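Local coordinates for protein farnesyltransferase, putative (Trypanosoma cruzi, PDB 3WCA) that probably catalyses the NAD(P)H-dependent condensation of two farnesyl diphosphate molecules to squalene, the first step of the route from farnesyl diphosphate to lanosterol, at residues 30-35 against 45-50. The protein carries 1 engineered substitution. Numbering follows the deposited sequence.
Sequences FCYDIL and VIMELD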
loop_
_atom_site.group_PDB
_atom_site.type_symbol
_atom_site.label_atom_id
_atom_site.label_comp_id
_atom_site.label_asym_id
_atom_site.label_seq_id
_atom_site.Cartn_x
_atom_site.Cartn_y
_atom_site.Cartn_z
ATOM N N PHE A 30 5.535 16.685 -16.250
ATOM C CA PHE A 30 6.540 15.644 -16.133
ATOM C C PHE A 30 6.130 14.746 -14.974
ATOM O O PHE A 30 6.162 13.517 -15.074
ATOM C CB PHE A 30 7.911 16.244 -15.836
ATOM C CG PHE A 30 8.938 15.219 -15.430
ATOM C CD1 PHE A 30 9.690 14.550 -16.387
ATOM C CD2 PHE A 30 9.117 14.894 -14.087
ATOM C CE1 PHE A 30 10.605 13.574 -16.014
ATOM C CE2 PHE A 30 10.029 13.918 -13.703
ATOM C CZ PHE A 30 10.773 13.257 -14.662
ATOM N N CYS A 31 5.759 15.375 -13.864
ATOM C CA CYS A 31 5.337 14.644 -12.677
ATOM C C CYS A 31 4.261 13.617 -13.014
ATOM O O CYS A 31 4.388 12.439 -12.684
ATOM C CB CYS A 31 4.813 15.616 -11.621
ATOM S SG CYS A 31 6.100 16.529 -10.740
ATOM N N TYR A 32 3.201 14.071 -13.672
ATOM C CA TYR A 32 2.111 13.185 -14.045
ATOM C C TYR A 32 2.567 12.169 -15.077
ATOM O O TYR A 32 2.038 11.061 -15.139
ATOM C CB TYR A 32 0.928 13.998 -14.575
ATOM C CG TYR A 32 0.084 14.627 -13.487
ATOM C CD1 TYR A 32 -0.697 13.840 -12.638
ATOM C CD2 TYR A 32 0.070 16.007 -13.300
ATOM C CE1 TYR A 32 -1.469 14.412 -11.629
ATOM C CE2 TYR A 32 -0.703 16.589 -12.294
ATOM C CZ TYR A 32 -1.468 15.788 -11.463
ATOM O OH TYR A 32 -2.227 16.368 -10.473
ATOM N N ASP A 33 3.556 12.543 -15.883
ATOM C CA ASP A 33 4.088 11.642 -16.898
ATOM C C ASP A 33 4.957 10.567 -16.267
ATOM O O ASP A 33 4.905 9.403 -16.661
ATOM C CB ASP A 33 4.912 12.417 -17.923
ATOM C CG ASP A 33 4.094 12.861 -19.114
ATOM O OD1 ASP A 33 2.945 13.319 -18.919
ATOM O OD2 ASP A 33 4.609 12.762 -20.250
ATOM N N ILE A 34 5.762 10.949 -15.283
ATOM C CA ILE A 34 6.620 9.969 -14.650
ATOM C C ILE A 34 5.736 9.074 -13.790
ATOM O O ILE A 34 5.965 7.876 -13.687
ATOM C CB ILE A 34 7.738 10.660 -13.811
ATOM C CG1 ILE A 34 8.890 9.684 -13.586
ATOM C CG2 ILE A 34 7.200 11.154 -12.494
ATOM C CD1 ILE A 34 9.692 9.396 -14.848
ATOM N N LEU A 35 4.703 9.663 -13.197
ATOM C CA LEU A 35 3.768 8.919 -12.365
ATOM C C LEU A 35 3.153 7.774 -13.164
ATOM O O LEU A 35 3.059 6.644 -12.693
ATOM C CB LEU A 35 2.654 9.845 -11.885
ATOM C CG LEU A 35 1.470 9.151 -11.219
ATOM C CD1 LEU A 35 1.937 8.511 -9.937
ATOM C CD2 LEU A 35 0.362 10.144 -10.946
ATOM N N VAL A 45 -6.135 5.859 -10.530
ATOM C CA VAL A 45 -6.958 6.220 -9.393
ATOM C C VAL A 45 -6.807 7.679 -8.997
ATOM O O VAL A 45 -7.779 8.324 -8.617
ATOM C CB VAL A 45 -6.618 5.342 -8.176
ATOM C CG1 VAL A 45 -7.594 5.612 -7.057
ATOM C CG2 VAL A 45 -6.656 3.876 -8.579
ATOM N N ILE A 46 -5.585 8.197 -9.083
ATOM C CA ILE A 46 -5.337 9.570 -8.709
ATOM C C ILE A 46 -6.170 10.549 -9.547
ATOM O O ILE A 46 -6.447 11.661 -9.111
ATOM C CB ILE A 46 -3.832 9.912 -8.842
ATOM C CG1 ILE A 46 -3.511 11.164 -8.023
ATOM C CG2 ILE A 46 -3.457 10.114 -10.314
ATOM C CD1 ILE A 46 -2.072 11.636 -8.169
ATOM N N MET A 47 -6.590 10.129 -10.735
ATOM C CA MET A 47 -7.372 11.002 -11.602
ATOM C C MET A 47 -8.766 11.299 -11.061
ATOM O O MET A 47 -9.449 12.189 -11.560
ATOM C CB MET A 47 -7.462 10.403 -13.009
ATOM C CG MET A 47 -6.119 10.357 -13.738
ATOM S SD MET A 47 -5.297 11.990 -13.794
ATOM C CE MET A 47 -3.560 11.499 -13.907
ATOM N N GLU A 48 -9.183 10.544 -10.050
ATOM C CA GLU A 48 -10.481 10.730 -9.397
ATOM C C GLU A 48 -10.478 12.043 -8.605
ATOM O O GLU A 48 -11.529 12.637 -8.350
ATOM C CB GLU A 48 -10.756 9.590 -8.409
ATOM C CG GLU A 48 -11.016 8.206 -9.021
ATOM C CD GLU A 48 -12.168 8.209 -10.017
ATOM O OE1 GLU A 48 -13.115 9.004 -9.841
ATOM O OE2 GLU A 48 -12.131 7.405 -10.970
ATOM N N LEU A 49 -9.290 12.482 -8.207
ATOM C CA LEU A 49 -9.131 13.699 -7.421
ATOM C C LEU A 49 -9.194 14.968 -8.249
ATOM O O LEU A 49 -8.790 14.988 -9.421
ATOM C CB LEU A 49 -7.800 13.663 -6.657
ATOM C CG LEU A 49 -7.715 12.605 -5.551
ATOM C CD1 LEU A 49 -6.307 12.560 -4.998
ATOM C CD2 LEU A 49 -8.699 12.932 -4.442
ATOM N N ASP A 50 -9.716 16.027 -7.633
ATOM C CA ASP A 50 -9.815 17.322 -8.297
ATOM C C ASP A 50 -8.394 17.858 -8.466
ATOM O O ASP A 50 -7.514 17.582 -7.648
ATOM C CB ASP A 50 -10.647 18.303 -7.460
ATOM C CG ASP A 50 -12.125 17.964 -7.457
ATOM O OD1 ASP A 50 -12.461 16.775 -7.326
ATOM O OD2 ASP A 50 -12.957 18.890 -7.573
#
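Leu-35 and Ile-46 meet tip to tip: CD2 of Leu-35 lies 3.9 Å from CG2 of Ile-46 and 4.0 Å from CD1 of Ile-46, so one leucine methyl sits against two isoleucine methyls. Both side chains start toward the partner segment. With CG anti to the backbone N (chi1 169°), Leu-35 presents CD2 to Ile-46. The nearest CA atoms across the contact, those of Leu-35 and Ile-46, are 9.8 Å apart, so the segments meet through side-chain ends. Beside this pair, Tyr-32 and Met-47 pass at a slant, CD1 of Tyr-32 3.9 Å from CE of Met-47. After a bend at chi2, the nearly extended chi3 (153°) carries that methyl to the ring. No hydrogen bond crosses, and the two segments bury 144 Å² in all, evidence of a small, purely apolar contact. Leu-35 and Ile-46 are buried, Met-47 exposed. The Tyr-32 hydroxyl is hydrogen-bonded to Asp-55 of helix 51-72. The Leu-35 side chain comes within about 7 Å of the bound farnesyl thiodiphosphate. Within this all-helical squalene/phytoene synthase fold, the contact joins helix 26-38 to the short 3-10 turn between helices 40-45 and 51-72, with Leu-35 also packing on Phe-42 and Ala-43 of helix 40-45 and on Tyr-61 of helix 51-72.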